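PDB 3E5P: alanine racemase from Enterococcus faecalis, which belongs to the alanine racemase family of pyridoxal-5'-phosphate-binding dimeric proteins, joining a TIM-barrel N-terminal domain to a second, beta-rich C-terminal domain. Local coordinates for residues V104-Q109 with V129-D134; V133-G138 with I166-S171; Y201-N206 with G218-Y223. The protein carries 1 engineered substitution. All blocks are in the same frame, centred on the assembly; numbering follows the deposited sequence.

Interaction 1 of 3, residues V104-Q109 with V129-D134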
loop_
_atom_site.group_PDB
_atom_site.type_symbol
_atom_site.label_atom_id
_atom_site.label_comp_id
_atom_site.label_asym_id
_atom_site.label_seq_id
_atom_site.Cartn_x
_atom_site.Cartn_y
_atom_site.Cartn_z
ATOM N N VAL C 104 10.961 -10.973 -22.866
ATOM C CA VAL C 104 9.974 -9.883 -22.891
ATOM C C VAL C 104 8.798 -10.140 -23.817
ATOM O O VAL C 104 8.907 -10.901 -24.790
ATOM C CB VAL C 104 10.581 -8.538 -23.342
ATOM C CG1 VAL C 104 11.558 -8.047 -22.317
ATOM C CG2 VAL C 104 11.241 -8.692 -24.699
ATOM N N THR C 105 7.673 -9.498 -23.516
ATOM C CA THR C 105 6.507 -9.660 -24.357
ATOM C C THR C 105 6.547 -8.505 -25.346
ATOM O O THR C 105 6.994 -7.408 -25.013
ATOM C CB THR C 105 5.181 -9.635 -23.543
ATOM O OG1 THR C 105 4.689 -8.299 -23.437
ATOM C CG2 THR C 105 5.410 -10.162 -22.156
ATOM N N VAL C 106 6.105 -8.767 -26.569
ATOM C CA VAL C 106 6.084 -7.755 -27.610
ATOM C C VAL C 106 4.641 -7.574 -28.054
ATOM O O VAL C 106 3.901 -8.552 -28.191
ATOM C CB VAL C 106 6.946 -8.178 -28.819
ATOM C CG1 VAL C 106 6.884 -7.116 -29.900
ATOM C CG2 VAL C 106 8.384 -8.402 -28.373
ATOM N N ALA C 107 4.247 -6.324 -28.285
ATOM C CA ALA C 107 2.881 -6.028 -28.693
ATOM C C ALA C 107 2.767 -5.245 -29.994
ATOM O O ALA C 107 1.661 -5.025 -30.488
ATOM C CB ALA C 107 2.181 -5.278 -27.588
ATOM N N THR C 108 3.902 -4.819 -30.543
ATOM C CA THR C 108 3.914 -4.053 -31.787
ATOM C C THR C 108 5.171 -4.335 -32.604
ATOM O O THR C 108 6.198 -4.709 -32.052
ATOM C CB THR C 108 3.880 -2.539 -31.508
ATOM O OG1 THR C 108 5.130 -2.123 -30.936
ATOM C CG2 THR C 108 2.749 -2.197 -30.553
ATOM N N GLN C 109 5.093 -4.161 -33.920
ATOM C CA GLN C 109 6.261 -4.375 -34.765
ATOM C C GLN C 109 7.155 -3.161 -34.571
ATOM O O GLN C 109 8.374 -3.249 -34.670
ATOM C CB GLN C 109 5.867 -4.488 -36.238
ATOM C CG GLN C 109 4.416 -4.831 -36.460
ATOM C CD GLN C 109 3.512 -3.630 -36.260
ATOM O OE1 GLN C 109 3.538 -2.684 -37.051
ATOM N NE2 GLN C 109 2.713 -3.656 -35.197
ATOM N N VAL C 129 11.764 -13.196 -27.151
ATOM C CA VAL C 129 10.529 -12.430 -27.157
ATOM C C VAL C 129 9.271 -13.287 -27.264
ATOM O O VAL C 129 9.228 -14.260 -28.011
ATOM C CB VAL C 129 10.522 -11.400 -28.312
ATOM C CG1 VAL C 129 11.929 -10.854 -28.520
ATOM C CG2 VAL C 129 9.987 -12.035 -29.589
ATOM N N HIS C 130 8.253 -12.927 -26.490
ATOM C CA HIS C 130 6.966 -13.623 -26.532
ATOM C C HIS C 130 5.988 -12.605 -27.112
ATOM O O HIS C 130 5.837 -11.516 -26.572
ATOM C CB HIS C 130 6.488 -14.039 -25.126
ATOM C CG HIS C 130 7.267 -15.166 -24.520
ATOM N ND1 HIS C 130 6.665 -16.187 -23.811
ATOM C CD2 HIS C 130 8.599 -15.423 -24.494
ATOM C CE1 HIS C 130 7.592 -17.023 -23.377
ATOM N NE2 HIS C 130 8.774 -16.582 -23.777
ATOM N N LEU C 131 5.338 -12.947 -28.211
ATOM C CA LEU C 131 4.395 -12.025 -28.832
ATOM C C LEU C 131 3.012 -12.181 -28.221
ATOM O O LEU C 131 2.507 -13.295 -28.080
ATOM C CB LEU C 131 4.327 -12.282 -30.340
ATOM C CG LEU C 131 5.658 -12.151 -31.091
ATOM C CD1 LEU C 131 5.465 -12.480 -32.577
ATOM C CD2 LEU C 131 6.194 -10.736 -30.924
ATOM N N LYS C 132 2.397 -11.071 -27.836
ATOM C CA LYS C 132 1.070 -11.161 -27.260
ATOM C C LYS C 132 0.010 -10.770 -28.269
ATOM O O LYS C 132 0.089 -9.727 -28.914
ATOM C CB LYS C 132 0.935 -10.271 -26.021
ATOM C CG LYS C 132 -0.379 -10.502 -25.260
ATOM C CD LYS C 132 -0.552 -9.550 -24.093
ATOM C CE LYS C 132 -1.908 -9.746 -23.436
ATOM N NZ LYS C 132 -2.198 -8.722 -22.386
ATOM N N VAL C 133 -0.983 -11.629 -28.420
ATOM C CA VAL C 133 -2.077 -11.335 -29.325
ATOM C C VAL C 133 -3.279 -11.034 -28.425
ATOM O O VAL C 133 -3.612 -11.823 -27.533
ATOM C CB VAL C 133 -2.324 -12.526 -30.288
ATOM C CG1 VAL C 133 -2.009 -13.831 -29.591
ATOM C CG2 VAL C 133 -3.743 -12.504 -30.791
ATOM N N ASP C 134 -4.062 -10.045 -28.698
ATOM C CA ASP C 134 -5.058 -9.601 -27.845
ATOM C C ASP C 134 -6.289 -9.956 -28.447
ATOM O O ASP C 134 -6.619 -9.396 -29.331
ATOM C CB ASP C 134 -4.945 -8.090 -27.851
ATOM C CG ASP C 134 -6.158 -7.416 -27.447
ATOM O OD1 ASP C 134 -7.100 -8.045 -27.250
ATOM O OD2 ASP C 134 -6.191 -6.233 -27.260
#
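With chi1 at 179°, Val-106 swings CG1 to the far side of its backbone N and keeps CG2 beside that N, while Leu-131, with CG anti to its carbonyl carbon (chi1 -58°) and an extended chi2, brings CD2 to the neighbouring strand. The two side chains therefore lie alongside each other and point the same way, the Leu-131 CD2 methyl resting 3.4 Å from Val-106 CB. The other branch of Val-106 meets Val-129, two places before Leu-131: Val-106 CG2 is 3.7 Å from Val-129 CB, the two valines meeting at a slant. Trp-111 and Leu-112 of helix 109-116 cover Val-106 on this face.

Thr-105 and His-130 project from the other face. There the imidazole is held at both nitrogens, NE2 by Glu-164 and ND1 by His-203, which should fix its rotation. Lys-132 runs on fully extended, its side chain ending about 5 Å (nearest atoms) from the pyridoxal-5'-phosphate.

Three backbone bonds set the register: His-130 N to Val-104 O (2.7 Å), Val-106 N to His-130 O (2.8 Å) and Lys-132 N to Val-106 O (3.0 Å), the last almost straight at 174°. This is the parallel strand pairing of a beta-alpha-beta crossover, in which helix 109-116 links strands 103-106 and 127-132, two adjacent staves of the TIM barrel.

Interaction 2 of 3, residues V133-G138 with I166-S171. With PLP (pyridoxal-5'-phosphate), chain J.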
loop_
_atom_site.group_PDB
_atom_site.type_symbol
_atom_site.label_atom_id
_atom_site.label_comp_id
_atom_site.label_asym_id
_atom_site.label_seq_id
_atom_site.Cartn_x
_atom_site.Cartn_y
_atom_site.Cartn_z
ATOM N N VAL C 133 -0.983 -11.629 -28.420
ATOM C CA VAL C 133 -2.077 -11.335 -29.325
ATOM C C VAL C 133 -3.279 -11.034 -28.425
ATOM O O VAL C 133 -3.612 -11.823 -27.533
ATOM C CB VAL C 133 -2.324 -12.526 -30.288
ATOM C CG1 VAL C 133 -2.009 -13.831 -29.591
ATOM C CG2 VAL C 133 -3.743 -12.504 -30.791
ATOM N N ASP C 134 -4.062 -10.045 -28.698
ATOM C CA ASP C 134 -5.058 -9.601 -27.845
ATOM C C ASP C 134 -6.289 -9.956 -28.447
ATOM O O ASP C 134 -6.619 -9.396 -29.331
ATOM C CB ASP C 134 -4.945 -8.090 -27.851
ATOM C CG ASP C 134 -6.158 -7.416 -27.447
ATOM O OD1 ASP C 134 -7.100 -8.045 -27.250
ATOM O OD2 ASP C 134 -6.191 -6.233 -27.260
ATOM N N THR C 135 -6.982 -10.894 -27.989
ATOM C CA THR C 135 -8.246 -11.378 -28.549
ATOM C C THR C 135 -9.342 -11.104 -27.522
ATOM O O THR C 135 -10.199 -11.957 -27.322
ATOM C CB THR C 135 -7.814 -12.862 -28.331
ATOM O OG1 THR C 135 -7.620 -13.106 -26.936
ATOM C CG2 THR C 135 -6.538 -13.183 -29.080
ATOM N N GLY C 136 -9.332 -9.950 -26.854
ATOM C CA GLY C 136 -10.409 -9.683 -25.910
ATOM C C GLY C 136 -10.177 -8.905 -24.629
ATOM O O GLY C 136 -11.119 -8.334 -24.082
ATOM N N MET C 137 -8.946 -8.889 -24.129
ATOM C CA MET C 137 -8.642 -8.161 -22.900
ATOM C C MET C 137 -8.611 -6.663 -23.196
ATOM O O MET C 137 -8.883 -5.843 -22.321
ATOM C CB MET C 137 -7.298 -8.631 -22.331
ATOM C CG MET C 137 -6.864 -7.963 -21.027
ATOM S SD MET C 137 -7.890 -8.323 -19.579
ATOM C CE MET C 137 -7.472 -6.942 -18.544
ATOM N N GLY C 138 -8.287 -6.312 -24.438
ATOM C CA GLY C 138 -8.254 -4.913 -24.831
ATOM C C GLY C 138 -7.120 -4.096 -24.233
ATOM O O GLY C 138 -7.083 -2.879 -24.381
ATOM N N ILE C 166 4.260 -17.259 -27.823
ATOM C CA ILE C 166 3.184 -16.448 -28.363
ATOM C C ILE C 166 2.046 -16.712 -27.397
ATOM O O ILE C 166 1.719 -17.859 -27.123
ATOM C CB ILE C 166 2.827 -16.864 -29.807
ATOM C CG1 ILE C 166 1.825 -15.871 -30.389
ATOM C CG2 ILE C 166 2.306 -18.276 -29.845
ATOM C CD1 ILE C 166 1.608 -16.024 -31.869
ATOM N N PHE C 167 1.456 -15.660 -26.847
ATOM C CA PHE C 167 0.410 -15.869 -25.861
ATOM C C PHE C 167 -0.693 -14.835 -25.862
ATOM O O PHE C 167 -0.551 -13.767 -26.446
ATOM C CB PHE C 167 1.049 -15.879 -24.484
ATOM C CG PHE C 167 1.561 -14.537 -24.055
ATOM C CD1 PHE C 167 0.942 -13.841 -23.018
ATOM C CD2 PHE C 167 2.662 -13.965 -24.681
ATOM C CE1 PHE C 167 1.419 -12.587 -22.608
ATOM C CE2 PHE C 167 3.147 -12.716 -24.284
ATOM C CZ PHE C 167 2.527 -12.026 -23.246
ATOM N N THR C 168 -1.789 -15.168 -25.188
ATOM C CA THR C 168 -2.931 -14.266 -25.038
ATOM C C THR C 168 -3.321 -14.336 -23.566
ATOM O O THR C 168 -2.714 -15.093 -22.804
ATOM C CB THR C 168 -4.140 -14.685 -25.908
ATOM O OG1 THR C 168 -5.087 -13.614 -25.945
ATOM C CG2 THR C 168 -4.824 -15.910 -25.333
ATOM N N HIS C 169 -4.321 -13.553 -23.161
ATOM C CA HIS C 169 -4.765 -13.546 -21.762
ATOM C C HIS C 169 -6.272 -13.367 -21.709
ATOM O O HIS C 169 -6.801 -12.493 -22.385
ATOM C CB HIS C 169 -4.079 -12.401 -21.020
ATOM C CG HIS C 169 -4.299 -12.413 -19.542
ATOM N ND1 HIS C 169 -3.924 -13.471 -18.744
ATOM C CD2 HIS C 169 -4.797 -11.471 -18.708
ATOM C CE1 HIS C 169 -4.175 -13.181 -17.481
ATOM N NE2 HIS C 169 -4.703 -11.972 -17.430
ATOM N N PHE C 170 -6.957 -14.185 -20.907
ATOM C CA PHE C 170 -8.425 -14.127 -20.783
ATOM C C PHE C 170 -8.886 -13.124 -19.730
ATOM O O PHE C 170 -8.320 -13.055 -18.643
ATOM C CB PHE C 170 -8.990 -15.509 -20.429
ATOM C CG PHE C 170 -8.811 -16.536 -21.508
ATOM C CD1 PHE C 170 -9.592 -16.504 -22.652
ATOM C CD2 PHE C 170 -7.821 -17.508 -21.406
ATOM C CE1 PHE C 170 -9.390 -17.423 -23.691
ATOM C CE2 PHE C 170 -7.609 -18.432 -22.438
ATOM C CZ PHE C 170 -8.396 -18.386 -23.583
ATOM N N SER C 171 -9.924 -12.360 -20.051
ATOM C CA SER C 171 -10.459 -11.362 -19.126
ATOM C C SER C 171 -11.609 -11.873 -18.247
ATOM O O SER C 171 -11.908 -11.275 -17.209
ATOM C CB SER C 171 -10.957 -10.145 -19.905
ATOM O OG SER C 171 -12.091 -10.474 -20.694
HETATM N N1 PLP J . -1.170 -13.577 -16.839
HETATM C C2 PLP J . -1.083 -12.240 -16.830
HETATM C C2A PLP J . -0.898 -11.607 -18.150
HETATM C C3 PLP J . -1.145 -11.515 -15.648
HETATM O O3 PLP J . -1.493 -10.230 -15.741
HETATM C C4 PLP J . -1.296 -12.122 -14.392
HETATM C C4A PLP J . -0.459 -11.598 -13.218
HETATM O O4A PLP J . -0.262 -10.471 -12.763
HETATM C C5 PLP J . -1.442 -13.520 -14.462
HETATM C C6 PLP J . -1.340 -14.204 -15.665
HETATM C C5A PLP J . -1.962 -14.365 -13.353
HETATM O O4P PLP J . -3.335 -14.509 -13.371
HETATM P P PLP J . -3.972 -14.911 -12.025
HETATM O O1P PLP J . -3.781 -16.305 -11.883
HETATM O O2P PLP J . -5.396 -14.838 -11.981
HETATM O O3P PLP J . -3.348 -14.147 -10.965
HETATM O O HOH W 1 -6.616 -10.206 -24.860
#
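Thr-168 and Thr-135 meet through their hydroxyls in a short chain of hydrogen bonds. Thr-168 turns OG1 away from its backbone N (chi1 -167°) and reaches across to donate to Val-133 O at 2.8 Å, arriving almost head-on to the carbonyl. The same OG1 accepts from Thr-135 OG1, also at 2.8 Å; Thr-135 has its hydroxyl tucked between backbone N and carbonyl carbon (chi1 62°), and the two side chains slant across each other. A backbone bond from Val-133 N to Phe-167 O (2.9 Å) flanks this chain, with Val-133 CG1 close to Phe-167 O.

Farther along, Met-137 sets CG anti to its backbone N, then bends at chi2 (66°), laying SD 3.6 Å from Ser-171 CB and obliquely beside the His-169 ring. The turn before it is shaped by Asp-134, whose OD1 accepts from Gly-136 N (3.0 Å) in an Asx turn. A water accepting from Met-137 N at 2.8 Å donates to that same OD1 and, weakly, to His-169 O.

His-169 turns one ring face to pyridoxal-5'-phosphate: the methyl C2A sits 3.6 Å above the plane, over its centre, and His-169 CE1 comes to 3.1 Å from N1. Arg-222 at ND1 and Tyr-267 of the second subunit at NE2 hold the imidazole in this attitude. Gly-138 O is hydrogen-bonded to Lys-257 NZ of the second subunit. The segment after strand 161-167 thus brings His-169 to the ligand, and both loops meet the second subunit; a binding site at the C-terminal ends of the strands is characteristic of the TIM barrel.

Interaction 3 of 3, residues Y201-N206 with G218-Y223. With PLP (pyridoxal-5'-phosphate), chain J.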
loop_
_atom_site.group_PDB
_atom_site.type_symbol
_atom_site.label_atom_id
_atom_site.label_comp_id
_atom_site.label_asym_id
_atom_site.label_seq_id
_atom_site.Cartn_x
_atom_site.Cartn_y
_atom_site.Cartn_z
ATOM N N TYR C 201 6.871 -22.120 -26.298
ATOM C CA TYR C 201 5.884 -21.746 -25.285
ATOM C C TYR C 201 4.628 -21.107 -25.843
ATOM O O TYR C 201 4.648 -19.956 -26.273
ATOM C CB TYR C 201 6.498 -20.773 -24.277
ATOM C CG TYR C 201 7.507 -21.384 -23.338
ATOM C CD1 TYR C 201 8.724 -20.753 -23.086
ATOM C CD2 TYR C 201 7.245 -22.585 -22.694
ATOM C CE1 TYR C 201 9.650 -21.307 -22.215
ATOM C CE2 TYR C 201 8.159 -23.147 -21.828
ATOM C CZ TYR C 201 9.358 -22.507 -21.590
ATOM O OH TYR C 201 10.260 -23.074 -20.722
ATOM N N VAL C 202 3.536 -21.861 -25.837
ATOM C CA VAL C 202 2.254 -21.354 -26.302
ATOM C C VAL C 202 1.350 -21.367 -25.072
ATOM O O VAL C 202 0.846 -22.422 -24.656
ATOM C CB VAL C 202 1.675 -22.243 -27.412
ATOM C CG1 VAL C 202 0.245 -21.815 -27.731
ATOM C CG2 VAL C 202 2.538 -22.125 -28.651
ATOM N N HIS C 203 1.161 -20.185 -24.488
ATOM C CA HIS C 203 0.378 -20.045 -23.261
ATOM C C HIS C 203 -0.834 -19.120 -23.303
ATOM O O HIS C 203 -0.826 -18.091 -23.979
ATOM C CB HIS C 203 1.305 -19.607 -22.121
ATOM C CG HIS C 203 2.289 -18.543 -22.503
ATOM N ND1 HIS C 203 2.375 -17.336 -21.841
ATOM C CD2 HIS C 203 3.280 -18.533 -23.431
ATOM C CE1 HIS C 203 3.378 -16.632 -22.341
ATOM N NE2 HIS C 203 3.945 -17.335 -23.306
ATOM N N VAL C 204 -1.874 -19.481 -22.560
ATOM C CA VAL C 204 -3.068 -18.657 -22.524
ATOM C C VAL C 204 -3.762 -18.693 -21.166
ATOM O O VAL C 204 -4.607 -17.852 -20.877
ATOM C CB VAL C 204 -4.084 -19.115 -23.596
ATOM C CG1 VAL C 204 -3.434 -19.112 -24.971
ATOM C CG2 VAL C 204 -4.608 -20.510 -23.265
ATOM N N SER C 205 -3.386 -19.652 -20.325
ATOM C CA SER C 205 -4.037 -19.825 -19.035
ATOM C C SER C 205 -3.472 -19.133 -17.808
ATOM O O SER C 205 -2.261 -18.988 -17.637
ATOM C CB SER C 205 -4.160 -21.317 -18.721
ATOM O OG SER C 205 -4.865 -21.996 -19.742
ATOM N N ASN C 206 -4.396 -18.721 -16.949
ATOM C CA ASN C 206 -4.089 -18.083 -15.677
ATOM C C ASN C 206 -4.711 -19.037 -14.644
ATOM O O ASN C 206 -5.154 -20.132 -15.018
ATOM C CB ASN C 206 -4.726 -16.688 -15.607
ATOM C CG ASN C 206 -6.232 -16.714 -15.840
ATOM O OD1 ASN C 206 -6.878 -15.667 -15.864
ATOM N ND2 ASN C 206 -6.796 -17.909 -16.007
ATOM N N GLY C 218 -2.446 -25.112 -25.646
ATOM C CA GLY C 218 -1.331 -24.517 -24.935
ATOM C C GLY C 218 -0.472 -25.536 -24.224
ATOM O O GLY C 218 -0.940 -26.621 -23.899
ATOM N N ASN C 219 0.785 -25.188 -23.971
ATOM C CA ASN C 219 1.693 -26.099 -23.288
ATOM C C ASN C 219 2.361 -25.474 -22.072
ATOM O O ASN C 219 3.246 -26.073 -21.483
ATOM C CB ASN C 219 2.764 -26.607 -24.256
ATOM C CG ASN C 219 3.645 -25.493 -24.805
ATOM O OD1 ASN C 219 3.437 -24.311 -24.525
ATOM N ND2 ASN C 219 4.643 -25.874 -25.593
ATOM N N MET C 220 1.930 -24.277 -21.690
ATOM C CA MET C 220 2.501 -23.595 -20.528
ATOM C C MET C 220 1.461 -22.714 -19.841
ATOM O O MET C 220 0.797 -21.921 -20.502
ATOM C CB MET C 220 3.692 -22.730 -20.960
ATOM C CG MET C 220 4.442 -22.069 -19.807
ATOM S SD MET C 220 4.267 -20.269 -19.762
ATOM C CE MET C 220 2.842 -20.146 -18.824
ATOM N N ILE C 221 1.309 -22.837 -18.526
ATOM C CA ILE C 221 0.326 -21.999 -17.841
ATOM C C ILE C 221 0.949 -21.000 -16.868
ATOM O O ILE C 221 1.929 -21.311 -16.173
ATOM C CB ILE C 221 -0.715 -22.835 -17.091
ATOM C CG1 ILE C 221 -0.099 -23.428 -15.825
ATOM C CG2 ILE C 221 -1.258 -23.923 -18.022
ATOM C CD1 ILE C 221 -1.119 -23.982 -14.854
ATOM N N ARG C 222 0.398 -19.785 -16.852
ATOM C CA ARG C 222 0.886 -18.730 -15.973
ATOM C C ARG C 222 0.020 -18.786 -14.721
ATOM O O ARG C 222 -1.080 -18.226 -14.687
ATOM C CB ARG C 222 0.764 -17.352 -16.647
ATOM C CG ARG C 222 1.411 -17.242 -18.043
ATOM C CD ARG C 222 1.211 -15.855 -18.676
ATOM N NE ARG C 222 -0.199 -15.543 -18.892
ATOM C CZ ARG C 222 -0.892 -15.894 -19.971
ATOM N NH1 ARG C 222 -0.300 -16.572 -20.955
ATOM N NH2 ARG C 222 -2.181 -15.580 -20.064
ATOM N N TYR C 223 0.536 -19.465 -13.697
ATOM C CA TYR C 223 -0.159 -19.660 -12.431
ATOM C C TYR C 223 0.084 -18.539 -11.431
ATOM O O TYR C 223 1.206 -18.334 -10.956
ATOM C CB TYR C 223 0.273 -20.986 -11.813
ATOM C CG TYR C 223 -0.838 -21.747 -11.131
ATOM C CD1 TYR C 223 -0.603 -22.456 -9.959
ATOM C CD2 TYR C 223 -2.125 -21.774 -11.669
ATOM C CE1 TYR C 223 -1.622 -23.165 -9.337
ATOM C CE2 TYR C 223 -3.144 -22.487 -11.054
ATOM C CZ TYR C 223 -2.884 -23.172 -9.891
ATOM O OH TYR C 223 -3.898 -23.858 -9.264
HETATM N N1 PLP J . -1.170 -13.577 -16.839
HETATM C C2 PLP J . -1.083 -12.240 -16.830
HETATM C C2A PLP J . -0.898 -11.607 -18.150
HETATM C C3 PLP J . -1.145 -11.515 -15.648
HETATM O O3 PLP J . -1.493 -10.230 -15.741
HETATM C C4 PLP J . -1.296 -12.122 -14.392
HETATM C C4A PLP J . -0.459 -11.598 -13.218
HETATM O O4A PLP J . -0.262 -10.471 -12.763
HETATM C C5 PLP J . -1.442 -13.520 -14.462
HETATM C C6 PLP J . -1.340 -14.204 -15.665
HETATM C C5A PLP J . -1.962 -14.365 -13.353
HETATM O O4P PLP J . -3.335 -14.509 -13.371
HETATM P P PLP J . -3.972 -14.911 -12.025
HETATM O O1P PLP J . -3.781 -16.305 -11.883
HETATM O O2P PLP J . -5.396 -14.838 -11.981
HETATM O O3P PLP J . -3.348 -14.147 -10.965
#
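His-203 and Arg-222 cross at about a right angle, the ring and guanidinium planes 60° apart. Arg-222 NH1 donates to His-203 ND1 (2.9 Å); ND1 lies close to the guanidinium plane, but NH1 stands 28° out of the imidazole plane. A bend at chi3 turns the group so that Arg-222 NE points to pyridoxal-5'-phosphate N1, 3.0 Å away and at the guanidinium edge; donation to N1 is consistent with an unprotonated pyridine nitrogen. Ser-205 O lies over one guanidinium face and accepts from Arg-222 N (2.9 Å), while NH2 is bonded to Thr-168 O.

Met-220 runs alongside His-203, its SD 3.8 Å above the ring plane and displaced toward the rim. The same sulfur makes a looser, oblique Met-aromatic contact with Tyr-201, 5.2 Å from the ring centroid. At the other end, Asn-219 grips Val-202 twice: side-chain OD1 accepts from Val-202 N (2.8 Å) and backbone Asn-219 N donates to Val-202 O (2.9 Å), while ND2 is hydrogen-bonded to Arg-200 O.

Helix 207-212 connects the two strands and packs on Ile-221 and Tyr-223; helix 179-192 covers Val-202 and Val-204, and strand 34-38 lies beside 220-223, closing the barrel.

The three contacts follow one another round the same parallel barrel. Interactions 1 and 2, with centres about 11 Å apart, share Val-133 and Asp-134 and are joined by a probable bond from Phe-167 N to Leu-131 O (2.9 Å). Interaction 1 reaches interaction 3 through the barrel interior, where His-130 ND1 lies 3.0 Å from His-203 NE2; their centres are about 15 Å apart. Arg-222 ties interaction 3 to interaction 2: its NH2 is 2.8 Å from Thr-168 O and 3.0 Å from His-169 ND1. A hydrogen-bonded chain thus runs from His-130 through His-203 to Arg-222, whose NE bonds to pyridoxal-5'-phosphate, while His-169 lies with a ring face on the ligand.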